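Local coordinates for glutathione S-transferase 2 (Heligmosomoides polygyrus, PDB 1TW9), which probably catalyses the conjugation of reduced glutathione to electrophilic substrates, releasing a halide anion, as expected of a member of the sigma family of glutathione transferases, at residues N10-E16 and R201-F206; Y98-M102 and A128-F132. All coordinates share one frame; numbering follows the deposited sequence.

Interaction 1. Residues N10-E16 and R201-F206; sequences NGRGAGE and RPETPF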
ATOM      1  N   ASN A  10      19.230 -11.949   1.464  1.00 30.09           N
ATOM      2  CA  ASN A  10      19.124 -13.385   1.188  1.00 29.42           C
ATOM      3  C   ASN A  10      18.078 -13.999   2.073  1.00 29.69           C
ATOM      4  O   ASN A  10      18.360 -14.673   3.046  1.00 30.04           O
ATOM      5  CB  ASN A  10      20.449 -14.164   1.337  1.00 29.77           C
ATOM      6  CG  ASN A  10      20.328 -15.589   0.880  1.00 28.13           C
ATOM      7  OD1 ASN A  10      19.425 -15.915   0.140  1.00 30.44           O
ATOM      8  ND2 ASN A  10      21.250 -16.439   1.328  1.00 27.15           N
ATOM      9  N   GLY A  11      16.853 -13.751   1.679  1.00 31.14           N
ATOM     10  CA  GLY A  11      15.712 -14.340   2.280  1.00 30.48           C
ATOM     11  C   GLY A  11      14.459 -14.068   1.502  1.00 30.74           C
ATOM     12  O   GLY A  11      14.458 -13.325   0.558  1.00 30.48           O
ATOM     13  N   ARG A  12      13.384 -14.693   1.961  1.00 31.55           N
ATOM     14  CA  ARG A  12      12.064 -14.537   1.345  1.00 31.11           C
ATOM     15  C   ARG A  12      11.604 -13.130   1.711  1.00 32.68           C
ATOM     16  O   ARG A  12      11.669 -12.230   0.894  1.00 33.20           O
ATOM     17  CB  ARG A  12      11.055 -15.618   1.824  1.00 31.88           C
ATOM     18  CG  ARG A  12      11.484 -17.029   1.459  1.00 31.24           C
ATOM     19  CD  ARG A  12      10.498 -18.074   1.900  1.00 32.99           C
ATOM     20  NE  ARG A  12      10.267 -18.018   3.355  1.00 40.41           N
ATOM     21  CZ  ARG A  12      11.103 -18.515   4.239  1.00 37.57           C
ATOM     22  NH1 ARG A  12      12.152 -19.180   3.817  1.00 38.11           N
ATOM     23  NH2 ARG A  12      10.858 -18.456   5.541  1.00 39.67           N
ATOM     24  N   GLY A  13      11.126 -12.953   2.935  1.00 32.98           N
ATOM     25  CA  GLY A  13      10.861 -11.638   3.487  1.00 33.42           C
ATOM     26  C   GLY A  13      10.017 -10.783   2.601  1.00 33.05           C
ATOM     27  O   GLY A  13       9.059 -11.254   2.003  1.00 33.90           O
ATOM     28  N   ALA A  14      10.409  -9.520   2.494  1.00 32.83           N
ATOM     29  CA  ALA A  14       9.739  -8.530   1.681  1.00 33.60           C
ATOM     30  C   ALA A  14       9.966  -8.628   0.204  1.00 32.68           C
ATOM     31  O   ALA A  14       9.292  -7.947  -0.550  1.00 33.81           O
ATOM     32  CB  ALA A  14      10.123  -7.121   2.179  1.00 34.70           C
ATOM     33  N   GLY A  15      10.929  -9.456  -0.222  1.00 32.78           N
ATOM     34  CA  GLY A  15      11.262  -9.619  -1.638  1.00 32.92           C
ATOM     35  C   GLY A  15      10.464 -10.732  -2.327  1.00 32.28           C
ATOM     36  O   GLY A  15      10.293 -10.738  -3.522  1.00 33.92           O
ATOM     37  N   GLU A  16       9.895 -11.646  -1.542  1.00 32.64           N
ATOM     38  CA  GLU A  16       9.395 -12.897  -2.075  1.00 30.59           C
ATOM     39  C   GLU A  16       8.169 -12.734  -2.973  1.00 32.10           C
ATOM     40  O   GLU A  16       8.053 -13.443  -3.939  1.00 32.58           O
ATOM     41  CB  GLU A  16       9.094 -13.859  -0.969  1.00 31.77           C
ATOM     42  CG  GLU A  16       8.765 -15.286  -1.384  1.00 29.97           C
ATOM     43  CD  GLU A  16       9.855 -16.032  -2.098  1.00 31.84           C
ATOM     44  OE1 GLU A  16      11.014 -15.576  -2.139  1.00 34.06           O
ATOM     45  OE2 GLU A  16       9.549 -17.135  -2.602  1.00 31.82           O
ATOM     46  N   ARG A 201      13.937 -22.351  -4.723  1.00 30.56           N
ATOM     47  CA  ARG A 201      14.451 -21.112  -4.145  1.00 29.30           C
ATOM     48  C   ARG A 201      15.467 -21.481  -3.077  1.00 29.01           C
ATOM     49  O   ARG A 201      15.421 -22.567  -2.542  1.00 27.76           O
ATOM     50  CB  ARG A 201      13.340 -20.260  -3.563  1.00 30.15           C
ATOM     51  CG  ARG A 201      12.612 -20.913  -2.489  1.00 29.60           C
ATOM     52  CD  ARG A 201      11.457 -20.061  -2.044  1.00 31.90           C
ATOM     53  NE  ARG A 201      10.741 -20.765  -1.011  1.00 29.96           N
ATOM     54  CZ  ARG A 201       9.568 -20.406  -0.566  1.00 33.37           C
ATOM     55  NH1 ARG A 201       8.980 -21.152   0.365  1.00 35.66           N
ATOM     56  NH2 ARG A 201       8.953 -19.348  -1.022  1.00 35.21           N
ATOM     57  N   PRO A 202      16.367 -20.560  -2.745  1.00 27.71           N
ATOM     58  CA  PRO A 202      17.274 -20.740  -1.606  1.00 27.85           C
ATOM     59  C   PRO A 202      16.508 -20.956  -0.332  1.00 28.39           C
ATOM     60  O   PRO A 202      15.485 -20.262  -0.125  1.00 28.05           O
ATOM     61  CB  PRO A 202      18.040 -19.421  -1.572  1.00 28.33           C
ATOM     62  CG  PRO A 202      18.031 -18.946  -3.008  1.00 29.54           C
ATOM     63  CD  PRO A 202      16.647 -19.287  -3.456  1.00 29.75           C
ATOM     64  N   GLU A 203      16.941 -21.911   0.461  1.00 28.50           N
ATOM     65  CA  GLU A 203      16.298 -22.181   1.742  1.00 30.26           C
ATOM     66  C   GLU A 203      16.893 -21.248   2.773  1.00 29.27           C
ATOM     67  O   GLU A 203      18.062 -21.366   3.131  1.00 28.60           O
ATOM     68  CB  GLU A 203      16.528 -23.606   2.181  1.00 31.42           C
ATOM     69  CG  GLU A 203      15.879 -24.673   1.328  1.00 35.43           C
ATOM     70  CD  GLU A 203      16.251 -26.071   1.806  1.00 37.04           C
ATOM     71  OE1 GLU A 203      16.248 -26.293   3.063  1.00 47.75           O
ATOM     72  OE2 GLU A 203      16.602 -26.947   0.947  1.00 45.19           O
ATOM     73  N   THR A 204      16.074 -20.324   3.272  1.00 27.81           N
ATOM     74  CA  THR A 204      16.570 -19.299   4.179  1.00 28.98           C
ATOM     75  C   THR A 204      15.667 -19.269   5.400  1.00 30.43           C
ATOM     76  O   THR A 204      14.509 -19.663   5.304  1.00 31.88           O
ATOM     77  CB  THR A 204      16.557 -17.893   3.536  1.00 28.21           C
ATOM     78  OG1 THR A 204      15.303 -17.645   2.894  1.00 28.09           O
ATOM     79  CG2 THR A 204      17.546 -17.815   2.386  1.00 28.55           C
ATOM     80  N   PRO A 205      16.181 -18.778   6.513  1.00 31.91           N
ATOM     81  CA  PRO A 205      15.403 -18.729   7.748  1.00 33.31           C
ATOM     82  C   PRO A 205      14.298 -17.677   7.778  1.00 34.37           C
ATOM     83  O   PRO A 205      13.420 -17.741   8.660  1.00 34.59           O
ATOM     84  CB  PRO A 205      16.487 -18.475   8.808  1.00 33.23           C
ATOM     85  CG  PRO A 205      17.429 -17.687   8.121  1.00 34.29           C
ATOM     86  CD  PRO A 205      17.560 -18.312   6.733  1.00 33.01           C
ATOM     87  N   PHE A 206      14.320 -16.719   6.860  1.00 33.55           N
ATOM     88  CA  PHE A 206      13.234 -15.734   6.751  1.00 34.53           C
ATOM     89  C   PHE A 206      12.968 -15.470   5.306  1.00 34.01           C
ATOM     90  O   PHE A 206      11.937 -14.820   5.023  1.00 34.60           O
ATOM     91  CB  PHE A 206      13.574 -14.401   7.436  1.00 36.39           C
ATOM     92  CG  PHE A 206      14.521 -13.522   6.639  1.00 39.40           C
ATOM     93  CD1 PHE A 206      14.015 -12.526   5.779  1.00 42.40           C
ATOM     94  CD2 PHE A 206      15.887 -13.707   6.698  1.00 40.52           C
ATOM     95  CE1 PHE A 206      14.870 -11.726   5.031  1.00 38.97           C
ATOM     96  CE2 PHE A 206      16.758 -12.899   5.931  1.00 39.54           C
ATOM     97  CZ  PHE A 206      16.224 -11.903   5.089  1.00 38.31           C
ATOM     98  OXT PHE A 206      13.721 -15.933   4.453  1.00 32.57           O
TER
HETATM   99  O   HOH W   1      13.297 -20.332   1.697  1.00 29.17           O

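Interaction 2. Residues Y98-M102 and A128-F132; sequences YRAEM and ARTKF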
ATOM      1  N   TYR A  98      -2.515  -6.493   9.659  1.00 30.64           N
ATOM      2  CA  TYR A  98      -2.356  -7.705  10.415  1.00 30.67           C
ATOM      3  C   TYR A  98      -0.915  -7.976  10.804  1.00 30.48           C
ATOM      4  O   TYR A  98      -0.645  -8.281  11.991  1.00 30.01           O
ATOM      5  CB  TYR A  98      -2.979  -8.881   9.649  1.00 30.82           C
ATOM      6  CG  TYR A  98      -2.346 -10.184   9.877  1.00 31.32           C
ATOM      7  CD1 TYR A  98      -2.618 -10.932  11.032  1.00 31.59           C
ATOM      8  CD2 TYR A  98      -1.492 -10.725   8.916  1.00 33.11           C
ATOM      9  CE1 TYR A  98      -2.039 -12.149  11.231  1.00 32.25           C
ATOM     10  CE2 TYR A  98      -0.923 -11.916   9.085  1.00 31.45           C
ATOM     11  CZ  TYR A  98      -1.224 -12.670  10.236  1.00 30.30           C
ATOM     12  OH  TYR A  98      -0.629 -13.883  10.448  1.00 32.75           O
ATOM     13  N   ARG A  99       0.038  -7.816   9.888  1.00 30.01           N
ATOM     14  CA  ARG A  99       1.467  -8.017  10.220  1.00 31.27           C
ATOM     15  C   ARG A  99       1.968  -7.073  11.314  1.00 32.77           C
ATOM     16  O   ARG A  99       2.783  -7.449  12.181  1.00 32.54           O
ATOM     17  CB  ARG A  99       2.341  -7.907   8.948  1.00 30.83           C
ATOM     18  CG  ARG A  99       2.273  -9.172   8.080  1.00 32.11           C
ATOM     19  CD  ARG A  99       3.000 -10.383   8.727  1.00 33.46           C
ATOM     20  NE  ARG A  99       4.338 -10.442   8.145  1.00 34.72           N
ATOM     21  CZ  ARG A  99       5.452 -10.809   8.737  1.00 36.96           C
ATOM     22  NH1 ARG A  99       5.491 -11.235   9.992  1.00 37.69           N
ATOM     23  NH2 ARG A  99       6.574 -10.749   8.037  1.00 37.78           N
ATOM     24  N   ALA A 100       1.483  -5.848  11.287  1.00 33.98           N
ATOM     25  CA  ALA A 100       1.751  -4.899  12.345  1.00 34.44           C
ATOM     26  C   ALA A 100       1.291  -5.426  13.702  1.00 35.18           C
ATOM     27  O   ALA A 100       2.020  -5.338  14.696  1.00 34.22           O
ATOM     28  CB  ALA A 100       1.068  -3.620  12.041  1.00 34.91           C
ATOM     29  N   GLU A 101       0.080  -5.971  13.750  1.00 35.78           N
ATOM     30  CA  GLU A 101      -0.466  -6.561  14.992  1.00 36.35           C
ATOM     31  C   GLU A 101       0.317  -7.776  15.506  1.00 36.37           C
ATOM     32  O   GLU A 101       0.434  -7.984  16.706  1.00 36.46           O
ATOM     33  CB  GLU A 101      -1.941  -6.950  14.788  1.00 36.49           C
ATOM     34  CG  GLU A 101      -2.869  -5.756  14.565  1.00 36.66           C
ATOM     35  CD  GLU A 101      -4.357  -6.110  14.567  1.00 37.01           C
ATOM     36  OE1 GLU A 101      -5.162  -5.306  14.027  1.00 37.79           O
ATOM     37  OE2 GLU A 101      -4.735  -7.177  15.108  1.00 37.51           O
ATOM     38  N   MET A 102       0.844  -8.576  14.587  1.00 37.17           N
ATOM     39  CA  MET A 102       1.473  -9.821  14.916  1.00 36.69           C
ATOM     40  C   MET A 102       2.886  -9.815  14.343  1.00 37.30           C
ATOM     41  O   MET A 102       3.844  -9.298  14.956  1.00 37.10           O
ATOM     42  CB  MET A 102       0.581 -10.951  14.367  1.00 37.14           C
ATOM     43  CG  MET A 102       1.244 -12.007  13.536  1.00 37.41           C
ATOM     44  SD  MET A 102       2.152 -11.500  12.045  1.00 40.69           S
ATOM     45  CE  MET A 102       3.143 -13.001  11.874  1.00 37.67           C
ATOM     46  N   ALA A 128      -4.411 -12.459  16.426  1.00 34.92           N
ATOM     47  CA  ALA A 128      -4.248 -11.663  15.217  1.00 33.56           C
ATOM     48  C   ALA A 128      -4.745 -12.460  14.073  1.00 34.60           C
ATOM     49  O   ALA A 128      -5.468 -11.909  13.205  1.00 33.04           O
ATOM     50  CB  ALA A 128      -2.793 -11.273  15.016  1.00 34.64           C
ATOM     51  N   ARG A 129      -4.373 -13.743  14.029  1.00 32.99           N
ATOM     52  CA  ARG A 129      -4.748 -14.505  12.866  1.00 33.93           C
ATOM     53  C   ARG A 129      -6.234 -14.840  12.844  1.00 32.91           C
ATOM     54  O   ARG A 129      -6.833 -14.863  11.780  1.00 31.66           O
ATOM     55  CB  ARG A 129      -3.805 -15.693  12.654  1.00 35.61           C
ATOM     56  CG  ARG A 129      -4.053 -16.858  13.469  1.00 32.38           C
ATOM     57  CD  ARG A 129      -5.272 -17.691  13.053  1.00 34.69           C
ATOM     58  NE  ARG A 129      -5.145 -19.093  13.485  1.00 36.11           N
ATOM     59  CZ  ARG A 129      -5.556 -19.591  14.622  1.00 32.80           C
ATOM     60  NH1 ARG A 129      -6.039 -18.839  15.597  1.00 37.05           N
ATOM     61  NH2 ARG A 129      -5.408 -20.888  14.849  1.00 36.40           N
ATOM     62  N   THR A 130      -6.885 -15.004  14.006  1.00 32.46           N
ATOM     63  CA  THR A 130      -8.333 -15.189  13.982  1.00 31.88           C
ATOM     64  C   THR A 130      -9.087 -14.020  13.302  1.00 32.34           C
ATOM     65  O   THR A 130     -10.000 -14.234  12.477  1.00 31.97           O
ATOM     66  CB  THR A 130      -8.834 -15.360  15.416  1.00 31.41           C
ATOM     67  OG1 THR A 130      -8.284 -16.566  15.982  1.00 31.57           O
ATOM     68  CG2 THR A 130     -10.402 -15.544  15.561  1.00 31.92           C
ATOM     69  N   LYS A 131      -8.709 -12.791  13.653  1.00 30.42           N
ATOM     70  CA  LYS A 131      -9.297 -11.621  13.066  1.00 32.50           C
ATOM     71  C   LYS A 131      -9.004 -11.532  11.564  1.00 31.76           C
ATOM     72  O   LYS A 131      -9.936 -11.462  10.757  1.00 31.52           O
ATOM     73  CB  LYS A 131      -8.767 -10.380  13.749  1.00 32.79           C
ATOM     74  CG  LYS A 131      -9.471  -9.110  13.271  1.00 36.22           C
ATOM     75  CD  LYS A 131      -9.289  -7.953  14.270  1.00 36.61           C
ATOM     76  CE  LYS A 131      -7.810  -7.608  14.499  1.00 40.75           C
ATOM     77  NZ  LYS A 131      -7.526  -6.299  15.233  1.00 40.62           N
ATOM     78  N   PHE A 132      -7.732 -11.594  11.190  1.00 30.67           N
ATOM     79  CA  PHE A 132      -7.340 -11.530   9.792  1.00 31.36           C
ATOM     80  C   PHE A 132      -7.838 -12.682   8.916  1.00 31.25           C
ATOM     81  O   PHE A 132      -8.377 -12.459   7.831  1.00 30.32           O
ATOM     82  CB  PHE A 132      -5.824 -11.481   9.663  1.00 30.86           C
ATOM     83  CG  PHE A 132      -5.345 -11.400   8.268  1.00 31.40           C
ATOM     84  CD1 PHE A 132      -4.552 -12.398   7.763  1.00 31.31           C
ATOM     85  CD2 PHE A 132      -5.630 -10.270   7.499  1.00 33.06           C
ATOM     86  CE1 PHE A 132      -4.057 -12.287   6.459  1.00 34.37           C
ATOM     87  CE2 PHE A 132      -5.167 -10.169   6.193  1.00 33.27           C
ATOM     88  CZ  PHE A 132      -4.419 -11.217   5.675  1.00 32.82           C
TER
HETATM   89  O   HOH W   2      -5.379  -9.154  12.845  1.00 35.82           O

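Interaction 1. Residues N10-E16 and R201-F206
Phe206 lays one face of its ring over the CA of Gly11, which sits 4.0 Å from the ring centroid in a CH-pi contact, while the CA of Gly13 lies at the ring edge. The C-terminal tail of a glutathione transferase thereby folds back onto its thioredoxin-like domain, covering the loop between strand 4-9 and helix 16-24; in this superfamily that loop borders the glutathione site. Both glycines give the ring room, and with CG wedged between the backbone N and the carbonyl carbon (chi1 77°), the phenyl turns back to the loop although the CB points away. The tail's terminal carboxylate is gripped from the same loop. Arg12 N donates to Phe206 OXT at 2.8 Å in a nearly straight bond, and Gly13 N reaches Phe206 O at 2.9 Å. Thr204 OG1 also donates to OXT, which therefore accepts two bonds.

A bend at chi3 (-58°) carries the Arg12 guanidinium to where OXT lies over the centre of one face; the pairing is long and rests on charge alone. Its NH1 instead points to Thr204 O at 2.8 Å, and a water on NH1 ties in Pro202 O and Thr204 N. The CD of Arg12 lies over one guanidinium face of Arg201, 3.5 Å from Arg201 CZ. Acids lie near both arginines: Arg201 NH2 is shared between Glu16 and Glu162, and Arg12 forms long, weak ion pairs with Glu162 and Asp166. In its salt bridge with Glu16 OE2, itself bonded to Trp197 NE1, Arg201 NH2 comes from above the carboxylate plane, at 2.8 Å.

Interaction 2. Residues Y98-M102 and A128-F132
The Tyr98 and Phe132 rings lie almost flat on one another, an offset stack with centroids 4.4 Å apart and planes at 8°. Phe132 CD1 sits above the centre of the tyrosine ring, whereas Tyr98 CD2 falls nearer the rim of the phenylalanine ring, so the overlap is partial and the same phenyl face also receives the CB of Tyr98. With CG anti to its backbone N (chi1 -179°), the Phe132 ring reaches across to lie over the tyrosine face; its CB packs 3.5 Å from Tyr98 CD1. At the edge of the tyrosine ring, in plane, lies a water. The ring also meets His163 of helix 155-170, nearly perpendicular to it, and its hydroxyl hydrogen-bonds to His163 NE2 and Tyr174 OH, so this polar tip is satisfied within the buried interior.

Two antiparallel helices of the all-helical C-terminal domain meet here, 82-101 and 119-142. Residues 98, 101 and 102 on one face 128, 131 and 132 on the other, so that Tyr98 pairs with Phe132 and Met102 with Ala128. At the Met102 end the backbones approach closely: its CB presses on Ala128 CB at 3.5 Å, tighter than usual for carbons, while the thioether leads away to His163 and Met167.

Toward solvent the seam becomes ionic. Lys131, bent at chi3 (59°), crosses Glu101 at about a right angle, and its NZ forms a salt bridge with Glu101, meeting OE1 on its syn side at 2.8 Å; a weak bond to OE2 joins it. The water at the ring edge donates to Glu101 OE2 and, at 2.8 Å, to Ala128 O.

Two scales of closure appear in one chain: interaction 1 ties the C-terminal tail to the thioredoxin-like domain, interaction 2 packs two helices within the C-terminal domain. Their centres lie 21 Å apart, their nearest atoms about 6 Å, and they do not touch; both segments of interaction 2 fall between the two segments that interaction 1 brings together. Helix 155-170 serves both: Glu162 pairs with Arg201, while the next residue, His163, holds the hydroxyl of Tyr98. Interaction 1 includes the loop that follows strand 4-9, and its Phe206 touches Tyr8, which puts it nearer the glutathione site expected for this fold, in a structure determined without ligand.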